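Local coordinates for sulfite reductase [ferredoxin] (Mycobacterium tuberculosis, PDB 1ZJ8), which catalyses the six-electron reduction of sulfite to sulfide with ferredoxin as electron donor, using a siroheme and a [4Fe-4S] cluster, at residues 113-119 / 381-386; 184-189 / 346-350; 190-195 / 223-227; 353-359 / 391-397. All blocks are in the same frame, centred on the assembly; numbering follows the deposited sequence.

Contacts 1, 2 and 4 share one five-stranded antiparallel sheet, ordered 115-116, 384-386, 392-397, 353-357 and 344-347. Contact 1 adds the outermost strand 115-116, contact 4 lies at the centre, and contact 2 sits where the other outermost strand runs into its loop. The centres of contacts 1 and 4 are about 10 Å apart, those of contacts 2 and 4 about 12 Å; Arg383 of contact 1 bridges to Glu187 of contact 2 and Asp396 of contact 4. Contact 3, nested along the chain within contact 2, lies at the end of strand 219-224 of a mixed sheet. Contact 1 joins the two ferredoxin-like half domains; contact 2 joins a loop of the first 4Fe-4S domain to the second half domain.

Contact 1: residues 113-119 / 381-386; sequences GGALSAA and SDRIRF
Leu116 and Phe386 meet where the CD1 methyl of Leu116 comes against the CE2-CZ side of the ring, 3.4 Å from Phe386 CE2, the two side chains crossing at a slant. Leu116 CG stands anti to its own carbonyl carbon (chi1 -50°), which sends the branch along the strand toward Phe386 while its CB faces Ile384 CG2 at 4.2 Å. Leu121 of helix 118-131 packs on all three. The other side of the strand pair carries Ala115, whose CB lies 4.2 Å from Arg385 NE beside the bent arginine chain. Between these two layers of side chains, the short strand 115-116, from the first ferredoxin-like half domain, runs antiparallel to strand 384-386 and extends the sheet of the second; Leu116 N donates to Ile384 O at 3.0 Å and Ile384 N returns a bond to Leu116 O. Gly114 O accepts from Phe386 N at 3.1 Å. Past the strand, Ser117 is the N-cap of helix 118-131, its OG bonded to Ala120 N. Asp382 reaches the same helix start: Ala118 N donates to Asp382 OD1 over 3.2 Å, meeting it from above the carboxylate plane, 62° out of it, where the helix end would favour negative charge.

Contact 2: residues 184-189 / 346-350; sequences LAGESL and QRLKN
Leu184 CD2 lies against the amide of Gln346, 3.3 Å from Gln346 CD, and also touches Leu348 CD2. The segment 184-189 begins with a type II beta turn, Ala185 and Gly186 at its corners, and docks on the end of strand 344-347, which forms a beta hairpin with strand 353-357. Leu184, Glu187 and Leu348 are buried on this inner side. Leu184 O accepts from Glu187 N, which closes the turn, and also from Ser188 N; three residues on, Glu187 O accepts from Lys349 N at 3.0 Å with a nearly straight bond (170°). Bent at chi2 (-65°), the Glu187 chain folds so that OE1 takes Asn350 N almost along its C-O axis, at 3.2 Å, though the bond is bent at the hydrogen. Asn350 OD1 faces both carboxylate oxygens, acceptor to acceptor, without a hydrogen bond, the two planes 40° apart. Glu187 OE2 is engaged by Arg383 in a salt bridge that links this loop to segment 381-386. A water bridges Ser188 OG, itself also hydrogen-bonded to Asp190 N, and Gln346 OE1. The outer side is open: Leu189 and Lys349, both exposed, slide past each other in opposite directions, with Leu189 CD2 4.2 Å from Lys349 CG.

Contact 3: residues 190-195 / 223-227; sequences DEVLDP and ISGLQ
Val192 and Gly225 are the polar meeting point of two loops belonging to a beta-alpha-beta unit of the first 4Fe-4S domain. Strand 176-181 leads through the loop with residues 190-195 into helix 196-206, and the chain returns in the parallel neighbouring strand 219-224, whose end carries Gly225. The hydrogen bond across the contact is a backbone one: Val192 N donates to Gly225 O at 3.0 Å, with an N-H...O angle of 158°. The same carbonyl oxygen also receives a CA-H...O contact from Glu191 CA at 3.4 Å, so two successive residues converge on it. Leu193 O lies 3.7 Å from Gly225 CA, on the side where a side chain would stand.

The van der Waals contacts lie on either side of this bond along the loop. Toward the helix, Pro195, the N-cap residue, lays its ring alongside Ile223, the two sliding past each other in opposite directions with Pro195 CG 3.7 Å from Ile223 CG2. Leu250 packs on both, and Ile199 and Ile202 of helix 196-206 pack on Ile223. Toward Asp190, Leu226 lays its CD2 methyl against the backbone, 3.4 Å from the carbonyl oxygen Asp190 O.

The charged end of Glu191 heads away from strand 219-224. With CG lodged between the backbone N and the carbonyl carbon (chi1 47°), the extended chain carries OE1 to Gly186, whose backbone N is probably hydrogen-bonded to it.

Contact 4: residues 353-359 / 391-397; sequences NAVGVAP and KLVILDI
Val355 and Ile397 meet almost at right angles, Val355 CG2 4.2 Å from Ile397 CG1, on the sheet face covered by helix 399-411, where Leu402 rests on both. Further along this face, Val357 sets CG2 4.1 Å from Leu392 CG, and Pro359 CG adds a touch on Leu392 CD2. Ala354 belongs to the reverse face, where its CB touches Leu395 CD2 at 3.8 Å and Val393 CG2 a little farther off.

Backbone bonds hold this apolar middle together. Val355 and Ile394 exchange a pair of hydrogen bonds, and Val357 N donates to Leu392 O at 2.9 Å, while the return bond from Leu392 N is weak. Beyond it, the Lys391 chain passes beside Ala358 and Pro359, and its NZ is bonded to Tyr389 O.

The polar edge lies at the other end. Ile397 O is gripped twice by Asn353: from the backbone N at 2.8 Å, above the carbonyl plane, and from ND2 at 3.0 Å on the opposite face. CG of Asn353, anti to the carbonyl carbon (chi1 -63°), sets the amide beside its own backbone N, so that ND2 reaches across to Ile397 O, which lies close to the amide plane; ND2 is also bonded to Asp399 OD1. Ile397 N donates to Asn353 O in the carbonyl plane. Asp396 has positive phi (61°), and its carboxylate forms a salt bridge with Arg383.

Asp396 and Ile397 together face Asn353, a G1 beta bulge between two neighbouring antiparallel strands (their N-to-C directions 166° apart) of the second ferredoxin-like half domain.

Contact 1: residues 113-119 / 381-386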
loop_
_atom_site.group_PDB
_atom_site.type_symbol
_atom_site.label_atom_id
_atom_site.label_comp_id
_atom_site.label_asym_id
_atom_site.label_seq_id
_atom_site.Cartn_x
_atom_site.Cartn_y
_atom_site.Cartn_z
ATOM N N GLY A 113 8.766 -6.360 -3.595
ATOM C CA GLY A 113 9.961 -5.612 -3.217
ATOM C C GLY A 113 10.218 -4.324 -3.990
ATOM O O GLY A 113 11.308 -3.739 -3.867
ATOM N N GLY A 114 9.232 -3.897 -4.793
ATOM C CA GLY A 114 9.326 -2.685 -5.630
ATOM C C GLY A 114 10.305 -2.735 -6.791
ATOM O O GLY A 114 10.396 -1.787 -7.543
ATOM N N ALA A 115 10.992 -3.856 -6.984
ATOM C CA ALA A 115 12.255 -3.860 -7.723
ATOM C C ALA A 115 12.081 -4.119 -9.211
ATOM O O ALA A 115 11.521 -5.128 -9.570
ATOM C CB ALA A 115 13.184 -4.899 -7.120
ATOM N N LEU A 116 12.602 -3.223 -10.056
ATOM C CA LEU A 116 12.480 -3.318 -11.516
ATOM C C LEU A 116 13.779 -2.966 -12.228
ATOM O O LEU A 116 14.593 -2.226 -11.695
ATOM C CB LEU A 116 11.418 -2.358 -12.039
ATOM C CG LEU A 116 10.033 -2.363 -11.388
ATOM C CD1 LEU A 116 9.202 -1.179 -11.874
ATOM C CD2 LEU A 116 9.301 -3.698 -11.651
ATOM N N SER A 117 13.958 -3.496 -13.439
ATOM C CA SER A 117 15.081 -3.123 -14.289
ATOM C C SER A 117 14.694 -1.883 -15.075
ATOM O O SER A 117 13.550 -1.455 -15.033
ATOM C CB SER A 117 15.451 -4.257 -15.255
ATOM O OG SER A 117 14.439 -4.488 -16.231
ATOM N N ALA A 118 15.640 -1.312 -15.799
ATOM C CA ALA A 118 15.323 -0.182 -16.648
ATOM C C ALA A 118 14.399 -0.630 -17.770
ATOM O O ALA A 118 13.445 0.058 -18.100
ATOM C CB ALA A 118 16.591 0.416 -17.210
ATOM N N ALA A 119 14.681 -1.800 -18.344
ATOM C CA ALA A 119 13.852 -2.386 -19.412
ATOM C C ALA A 119 12.404 -2.608 -18.966
ATOM O O ALA A 119 11.471 -2.313 -19.726
ATOM C CB ALA A 119 14.459 -3.696 -19.891
ATOM N N SER A 381 22.356 3.176 -15.012
ATOM C CA SER A 381 21.637 2.418 -13.975
ATOM C C SER A 381 20.563 1.506 -14.536
ATOM O O SER A 381 19.802 1.909 -15.413
ATOM C CB SER A 381 20.976 3.373 -12.967
ATOM O OG SER A 381 19.867 2.763 -12.292
ATOM N N ASP A 382 20.483 0.294 -13.990
ATOM C CA ASP A 382 19.479 -0.687 -14.366
ATOM C C ASP A 382 18.640 -1.134 -13.180
ATOM O O ASP A 382 17.965 -2.175 -13.278
ATOM C CB ASP A 382 20.180 -1.911 -14.959
ATOM C CG ASP A 382 19.211 -2.927 -15.583
ATOM O OD1 ASP A 382 18.465 -2.545 -16.530
ATOM O OD2 ASP A 382 19.225 -4.109 -15.132
ATOM N N ARG A 383 18.669 -0.386 -12.069
ATOM C CA ARG A 383 17.783 -0.678 -10.922
ATOM C C ARG A 383 17.051 0.537 -10.362
ATOM O O ARG A 383 17.680 1.524 -9.971
ATOM C CB ARG A 383 18.543 -1.249 -9.726
ATOM C CG ARG A 383 19.345 -2.497 -9.948
ATOM C CD ARG A 383 20.629 -2.377 -9.141
ATOM N NE ARG A 383 20.699 -3.196 -7.930
ATOM C CZ ARG A 383 21.589 -3.020 -6.950
ATOM N NH1 ARG A 383 22.462 -2.029 -6.984
ATOM N NH2 ARG A 383 21.593 -3.841 -5.913
ATOM N N ILE A 384 15.733 0.399 -10.258
ATOM C CA ILE A 384 14.845 1.385 -9.672
ATOM C C ILE A 384 13.855 0.617 -8.787
ATOM O O ILE A 384 13.543 -0.554 -9.055
ATOM C CB ILE A 384 14.110 2.194 -10.774
ATOM C CG1 ILE A 384 13.021 3.091 -10.178
ATOM C CG2 ILE A 384 13.439 1.278 -11.804
ATOM C CD1 ILE A 384 12.450 4.124 -11.174
ATOM N N ARG A 385 13.389 1.272 -7.728
ATOM C CA ARG A 385 12.436 0.686 -6.801
ATOM C C ARG A 385 11.251 1.622 -6.564
ATOM O O ARG A 385 11.447 2.837 -6.387
ATOM C CB ARG A 385 13.116 0.437 -5.449
ATOM C CG ARG A 385 13.898 -0.879 -5.329
ATOM C CD ARG A 385 15.355 -0.707 -5.691
ATOM N NE ARG A 385 16.021 -1.983 -5.965
ATOM C CZ ARG A 385 16.610 -2.756 -5.051
ATOM N NH1 ARG A 385 16.649 -2.426 -3.769
ATOM N NH2 ARG A 385 17.199 -3.870 -5.440
ATOM N N PHE A 386 10.039 1.076 -6.520
ATOM C CA PHE A 386 8.909 1.837 -6.001
ATOM C C PHE A 386 8.865 1.719 -4.471
ATOM O O PHE A 386 9.370 0.745 -3.928
ATOM C CB PHE A 386 7.580 1.333 -6.597
ATOM C CG PHE A 386 7.466 1.465 -8.115
ATOM C CD1 PHE A 386 7.922 2.607 -8.780
ATOM C CD2 PHE A 386 6.853 0.462 -8.864
ATOM C CE1 PHE A 386 7.815 2.727 -10.181
ATOM C CE2 PHE A 386 6.734 0.577 -10.244
ATOM C CZ PHE A 386 7.218 1.717 -10.908
#

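Contact 2: residues 184-189 / 346-350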
loop_
_atom_site.group_PDB
_atom_site.type_symbol
_atom_site.label_atom_id
_atom_site.label_comp_id
_atom_site.label_asym_id
_atom_site.label_seq_id
_atom_site.Cartn_x
_atom_site.Cartn_y
_atom_site.Cartn_z
ATOM N N LEU A 184 15.893 0.002 -0.583
ATOM C CA LEU A 184 17.366 -0.043 -0.630
ATOM C C LEU A 184 17.906 -1.382 -0.176
ATOM O O LEU A 184 19.006 -1.465 0.369
ATOM C CB LEU A 184 17.969 1.083 0.216
ATOM C CG LEU A 184 18.182 2.325 -0.642
ATOM C CD1 LEU A 184 16.941 3.221 -0.615
ATOM C CD2 LEU A 184 19.408 3.057 -0.174
ATOM N N ALA A 185 17.135 -2.434 -0.411
ATOM C CA ALA A 185 17.555 -3.767 -0.040
ATOM C C ALA A 185 18.877 -4.107 -0.754
ATOM O O ALA A 185 18.966 -4.017 -1.986
ATOM C CB ALA A 185 16.478 -4.750 -0.386
ATOM N N GLY A 186 19.907 -4.446 0.023
ATOM C CA GLY A 186 21.221 -4.780 -0.522
ATOM C C GLY A 186 22.192 -3.634 -0.756
ATOM O O GLY A 186 23.343 -3.866 -1.148
ATOM N N GLU A 187 21.742 -2.400 -0.540
ATOM C CA GLU A 187 22.635 -1.249 -0.696
ATOM C C GLU A 187 22.644 -0.237 0.459
ATOM O O GLU A 187 23.560 0.606 0.521
ATOM C CB GLU A 187 22.351 -0.530 -2.013
ATOM C CG GLU A 187 22.460 -1.438 -3.265
ATOM C CD GLU A 187 23.875 -1.975 -3.534
ATOM O OE1 GLU A 187 24.830 -1.482 -2.880
ATOM O OE2 GLU A 187 24.025 -2.864 -4.417
ATOM N N SER A 188 21.671 -0.315 1.374
ATOM C CA SER A 188 21.629 0.609 2.505
ATOM C C SER A 188 22.815 0.413 3.422
ATOM O O SER A 188 23.198 -0.716 3.729
ATOM C CB SER A 188 20.325 0.481 3.312
ATOM O OG SER A 188 20.280 1.404 4.402
ATOM N N LEU A 189 23.388 1.527 3.862
ATOM C CA LEU A 189 24.441 1.496 4.861
ATOM C C LEU A 189 23.914 1.044 6.235
ATOM O O LEU A 189 24.696 0.628 7.097
ATOM C CB LEU A 189 25.116 2.868 5.003
ATOM C CG LEU A 189 25.975 3.355 3.826
ATOM C CD1 LEU A 189 26.536 4.729 4.102
ATOM C CD2 LEU A 189 27.105 2.375 3.502
ATOM N N GLN A 346 21.339 9.440 -1.106
ATOM C CA GLN A 346 22.099 8.727 -0.065
ATOM C C GLN A 346 23.202 7.847 -0.646
ATOM O O GLN A 346 23.117 7.418 -1.788
ATOM C CB GLN A 346 21.184 7.932 0.876
ATOM C CG GLN A 346 20.507 6.744 0.271
ATOM C CD GLN A 346 19.761 5.941 1.306
ATOM O OE1 GLN A 346 20.379 5.220 2.097
ATOM N NE2 GLN A 346 18.427 6.043 1.310
ATOM N N ARG A 347 24.232 7.608 0.163
ATOM C CA ARG A 347 25.383 6.822 -0.224
ATOM C C ARG A 347 25.093 5.331 -0.002
ATOM O O ARG A 347 24.414 4.935 0.959
ATOM C CB ARG A 347 26.610 7.259 0.582
ATOM C CG ARG A 347 27.921 6.551 0.235
ATOM C CD ARG A 347 28.449 6.875 -1.165
ATOM N NE ARG A 347 28.801 8.290 -1.284
ATOM C CZ ARG A 347 29.084 8.930 -2.423
ATOM N NH1 ARG A 347 29.095 8.299 -3.592
ATOM N NH2 ARG A 347 29.367 10.224 -2.394
ATOM N N LEU A 348 25.647 4.516 -0.899
ATOM C CA LEU A 348 25.366 3.096 -0.955
ATOM C C LEU A 348 26.608 2.251 -0.710
ATOM O O LEU A 348 27.734 2.712 -0.941
ATOM C CB LEU A 348 24.780 2.790 -2.322
ATOM C CG LEU A 348 23.504 3.584 -2.581
ATOM C CD1 LEU A 348 22.913 3.166 -3.918
ATOM C CD2 LEU A 348 22.510 3.362 -1.471
ATOM N N LYS A 349 26.381 1.020 -0.237
ATOM C CA LYS A 349 27.444 0.034 -0.095
ATOM C C LYS A 349 28.239 -0.120 -1.395
ATOM O O LYS A 349 29.417 -0.392 -1.322
ATOM C CB LYS A 349 26.870 -1.313 0.347
ATOM C CG LYS A 349 26.363 -1.377 1.795
ATOM C CD LYS A 349 25.367 -2.573 2.027
ATOM C CE LYS A 349 26.049 -3.983 1.954
ATOM N NZ LYS A 349 26.547 -4.373 0.588
ATOM N N ASN A 350 27.586 0.015 -2.562
ATOM C CA ASN A 350 28.249 0.115 -3.883
ATOM C C ASN A 350 29.400 1.114 -3.891
ATOM O O ASN A 350 30.359 0.994 -4.654
ATOM C CB ASN A 350 27.268 0.653 -4.950
ATOM C CG ASN A 350 26.384 -0.404 -5.533
ATOM O OD1 ASN A 350 26.722 -1.591 -5.532
ATOM N ND2 ASN A 350 25.238 0.014 -6.057
HETATM O O HOH W 1 18.740 3.600 4.253
#

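Contact 3: residues 190-195 / 223-227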
loop_
_atom_site.group_PDB
_atom_site.type_symbol
_atom_site.label_atom_id
_atom_site.label_comp_id
_atom_site.label_asym_id
_atom_site.label_seq_id
_atom_site.Cartn_x
_atom_site.Cartn_y
_atom_site.Cartn_z
ATOM N N ASP A 190 22.601 1.094 6.439
ATOM C CA ASP A 190 22.034 0.809 7.753
ATOM C C ASP A 190 21.157 -0.436 7.826
ATOM O O ASP A 190 20.570 -0.716 8.853
ATOM C CB ASP A 190 21.252 2.035 8.197
ATOM C CG ASP A 190 22.051 3.314 8.009
ATOM O OD1 ASP A 190 23.294 3.213 7.915
ATOM O OD2 ASP A 190 21.460 4.414 7.934
ATOM N N GLU A 191 21.079 -1.203 6.754
ATOM C CA GLU A 191 20.254 -2.402 6.776
ATOM C C GLU A 191 20.937 -3.467 7.639
ATOM O O GLU A 191 22.142 -3.692 7.531
ATOM C CB GLU A 191 19.961 -2.918 5.346
ATOM C CG GLU A 191 21.185 -2.987 4.406
ATOM C CD GLU A 191 20.962 -3.826 3.148
ATOM O OE1 GLU A 191 20.028 -3.493 2.369
ATOM O OE2 GLU A 191 21.732 -4.807 2.929
ATOM N N VAL A 192 20.165 -4.104 8.514
ATOM C CA VAL A 192 20.678 -5.236 9.295
ATOM C C VAL A 192 21.138 -6.359 8.369
ATOM O O VAL A 192 22.171 -6.975 8.622
ATOM C CB VAL A 192 19.624 -5.801 10.300
ATOM C CG1 VAL A 192 20.176 -7.062 11.014
ATOM C CG2 VAL A 192 19.177 -4.720 11.335
ATOM N N LEU A 193 20.338 -6.631 7.334
ATOM C CA LEU A 193 20.706 -7.535 6.228
ATOM C C LEU A 193 19.859 -7.258 4.929
ATOM O O LEU A 193 19.026 -6.339 4.894
ATOM C CB LEU A 193 20.605 -8.996 6.678
ATOM C CG LEU A 193 19.236 -9.670 6.746
ATOM C CD1 LEU A 193 19.397 -11.107 7.147
ATOM C CD2 LEU A 193 18.310 -8.960 7.686
ATOM N N ASP A 194 20.093 -8.027 3.861
ATOM C CA ASP A 194 19.272 -7.932 2.651
ATOM C C ASP A 194 18.471 -9.206 2.512
ATOM O O ASP A 194 18.995 -10.224 2.061
ATOM C CB ASP A 194 20.094 -7.734 1.387
ATOM C CG ASP A 194 19.220 -7.635 0.134
ATOM O OD1 ASP A 194 17.989 -7.535 0.266
ATOM O OD2 ASP A 194 19.746 -7.642 -0.997
ATOM N N PRO A 195 17.173 -9.149 2.830
ATOM C CA PRO A 195 16.403 -10.355 2.830
ATOM C C PRO A 195 15.713 -10.572 1.477
ATOM O O PRO A 195 14.789 -11.390 1.388
ATOM C CB PRO A 195 15.391 -10.070 3.926
ATOM C CG PRO A 195 15.078 -8.620 3.739
ATOM C CD PRO A 195 16.317 -7.988 3.126
ATOM N N ILE A 223 8.676 -7.581 4.159
ATOM C CA ILE A 223 9.986 -8.138 4.542
ATOM C C ILE A 223 11.152 -7.162 4.269
ATOM O O ILE A 223 11.396 -6.832 3.108
ATOM C CB ILE A 223 10.250 -9.454 3.792
ATOM C CG1 ILE A 223 9.224 -10.516 4.202
ATOM C CG2 ILE A 223 11.659 -9.964 4.081
ATOM C CD1 ILE A 223 9.303 -11.767 3.393
ATOM N N SER A 224 11.883 -6.743 5.318
ATOM C CA SER A 224 12.982 -5.774 5.155
ATOM C C SER A 224 13.977 -5.773 6.327
ATOM O O SER A 224 13.597 -5.984 7.468
ATOM C CB SER A 224 12.410 -4.353 4.959
ATOM O OG SER A 224 13.411 -3.338 4.954
ATOM N N GLY A 225 15.247 -5.509 6.027
ATOM C CA GLY A 225 16.258 -5.263 7.051
ATOM C C GLY A 225 16.338 -3.814 7.514
ATOM O O GLY A 225 17.315 -3.423 8.163
ATOM N N LEU A 226 15.338 -3.012 7.134
ATOM C CA LEU A 226 15.049 -1.687 7.734
ATOM C C LEU A 226 13.566 -1.641 8.098
ATOM O O LEU A 226 12.781 -2.412 7.573
ATOM C CB LEU A 226 15.321 -0.540 6.739
ATOM C CG LEU A 226 16.752 -0.170 6.369
ATOM C CD1 LEU A 226 16.757 0.926 5.296
ATOM C CD2 LEU A 226 17.520 0.270 7.599
ATOM N N GLN A 227 13.172 -0.728 8.971
ATOM C CA GLN A 227 11.741 -0.475 9.215
ATOM C C GLN A 227 11.244 0.609 8.249
ATOM O O GLN A 227 10.913 1.702 8.689
ATOM C CB GLN A 227 11.497 -0.014 10.666
ATOM C CG GLN A 227 11.869 -1.012 11.784
ATOM C CD GLN A 227 12.034 -0.298 13.144
ATOM O OE1 GLN A 227 11.079 0.277 13.662
ATOM N NE2 GLN A 227 13.240 -0.324 13.701
#

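Contact 4: residues 353-359 / 391-397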
loop_
_atom_site.group_PDB
_atom_site.type_symbol
_atom_site.label_atom_id
_atom_site.label_comp_id
_atom_site.label_asym_id
_atom_site.label_seq_id
_atom_site.Cartn_x
_atom_site.Cartn_y
_atom_site.Cartn_z
ATOM N N ASN A 353 25.386 6.120 -5.561
ATOM C CA ASN A 353 24.314 6.812 -4.872
ATOM C C ASN A 353 22.947 6.299 -5.208
ATOM O O ASN A 353 22.696 5.844 -6.313
ATOM C CB ASN A 353 24.318 8.289 -5.234
ATOM C CG ASN A 353 25.565 8.987 -4.791
ATOM O OD1 ASN A 353 25.700 9.397 -3.625
ATOM N ND2 ASN A 353 26.502 9.137 -5.729
ATOM N N ALA A 354 22.049 6.412 -4.243
ATOM C CA ALA A 354 20.611 6.281 -4.479
ATOM C C ALA A 354 19.921 7.651 -4.388
ATOM O O ALA A 354 20.194 8.435 -3.483
ATOM C CB ALA A 354 19.984 5.332 -3.447
ATOM N N VAL A 355 18.984 7.897 -5.286
ATOM C CA VAL A 355 18.267 9.165 -5.361
ATOM C C VAL A 355 16.772 8.862 -5.282
ATOM O O VAL A 355 16.243 8.158 -6.131
ATOM C CB VAL A 355 18.597 9.866 -6.708
ATOM C CG1 VAL A 355 17.768 11.121 -6.926
ATOM C CG2 VAL A 355 20.075 10.172 -6.770
ATOM N N GLY A 356 16.094 9.365 -4.256
ATOM C CA GLY A 356 14.634 9.178 -4.140
ATOM C C GLY A 356 13.875 10.425 -4.572
ATOM O O GLY A 356 14.254 11.548 -4.221
ATOM N N VAL A 357 12.802 10.238 -5.326
ATOM C CA VAL A 357 12.028 11.368 -5.818
ATOM C C VAL A 357 10.592 11.258 -5.385
ATOM O O VAL A 357 10.070 10.167 -5.173
ATOM C CB VAL A 357 12.029 11.497 -7.349
ATOM C CG1 VAL A 357 13.349 12.023 -7.827
ATOM C CG2 VAL A 357 11.690 10.177 -8.031
ATOM N N ALA A 358 9.951 12.412 -5.286
ATOM C CA ALA A 358 8.617 12.506 -4.712
ATOM C C ALA A 358 7.673 13.098 -5.726
ATOM O O ALA A 358 7.680 14.302 -5.945
ATOM C CB ALA A 358 8.611 13.386 -3.442
ATOM N N PRO A 359 6.835 12.252 -6.325
ATOM C CA PRO A 359 5.744 12.795 -7.093
ATOM C C PRO A 359 4.694 13.310 -6.107
ATOM O O PRO A 359 4.992 13.458 -4.914
ATOM C CB PRO A 359 5.256 11.599 -7.910
ATOM C CG PRO A 359 5.861 10.365 -7.268
ATOM C CD PRO A 359 6.844 10.778 -6.268
ATOM N N LYS A 391 6.478 6.573 -3.744
ATOM C CA LYS A 391 7.634 7.297 -4.257
ATOM C C LYS A 391 8.479 6.364 -5.096
ATOM O O LYS A 391 8.189 5.170 -5.190
ATOM C CB LYS A 391 8.422 7.903 -3.094
ATOM C CG LYS A 391 7.752 9.194 -2.521
ATOM C CD LYS A 391 7.282 9.077 -1.080
ATOM C CE LYS A 391 6.477 10.313 -0.592
ATOM N NZ LYS A 391 5.001 10.311 -0.801
ATOM N N LEU A 392 9.504 6.893 -5.751
ATOM C CA LEU A 392 10.449 6.009 -6.439
ATOM C C LEU A 392 11.895 6.390 -6.217
ATOM O O LEU A 392 12.230 7.567 -6.160
ATOM C CB LEU A 392 10.152 5.891 -7.942
ATOM C CG LEU A 392 9.309 6.938 -8.657
ATOM C CD1 LEU A 392 9.319 6.679 -10.181
ATOM C CD2 LEU A 392 7.879 6.936 -8.158
ATOM N N VAL A 393 12.742 5.368 -6.115
ATOM C CA VAL A 393 14.172 5.590 -5.976
ATOM C C VAL A 393 14.984 4.806 -7.003
ATOM O O VAL A 393 14.713 3.636 -7.258
ATOM C CB VAL A 393 14.650 5.381 -4.502
ATOM C CG1 VAL A 393 13.562 4.753 -3.654
ATOM C CG2 VAL A 393 15.955 4.607 -4.425
ATOM N N ILE A 394 15.975 5.488 -7.582
ATOM C CA ILE A 394 16.914 4.932 -8.568
ATOM C C ILE A 394 18.254 4.617 -7.916
ATOM O O ILE A 394 18.827 5.490 -7.288
ATOM C CB ILE A 394 17.264 5.969 -9.671
ATOM C CG1 ILE A 394 16.050 6.796 -10.118
ATOM C CG2 ILE A 394 17.895 5.281 -10.883
ATOM C CD1 ILE A 394 15.036 6.024 -10.894
ATOM N N LEU A 395 18.789 3.414 -8.109
ATOM C CA LEU A 395 20.092 3.060 -7.539
ATOM C C LEU A 395 21.263 3.200 -8.532
ATOM O O LEU A 395 21.063 3.413 -9.727
ATOM C CB LEU A 395 20.038 1.627 -7.014
ATOM C CG LEU A 395 18.822 1.226 -6.202
ATOM C CD1 LEU A 395 19.003 -0.187 -5.738
ATOM C CD2 LEU A 395 18.654 2.141 -5.030
ATOM N N ASP A 396 22.483 3.060 -8.011
ATOM C CA ASP A 396 23.703 2.981 -8.817
ATOM C C ASP A 396 23.944 4.226 -9.659
ATOM O O ASP A 396 24.320 4.116 -10.825
ATOM C CB ASP A 396 23.662 1.764 -9.729
ATOM C CG ASP A 396 23.077 0.530 -9.047
ATOM O OD1 ASP A 396 22.918 0.543 -7.807
ATOM O OD2 ASP A 396 22.760 -0.446 -9.769
ATOM N N ILE A 397 23.704 5.400 -9.073
ATOM C CA ILE A 397 24.043 6.678 -9.695
ATOM C C ILE A 397 25.458 7.069 -9.231
ATOM O O ILE A 397 25.663 7.368 -8.039
ATOM C CB ILE A 397 23.027 7.841 -9.310
ATOM C CG1 ILE A 397 21.567 7.434 -9.530
ATOM C CG2 ILE A 397 23.304 9.111 -10.101
ATOM C CD1 ILE A 397 21.270 6.807 -10.882
#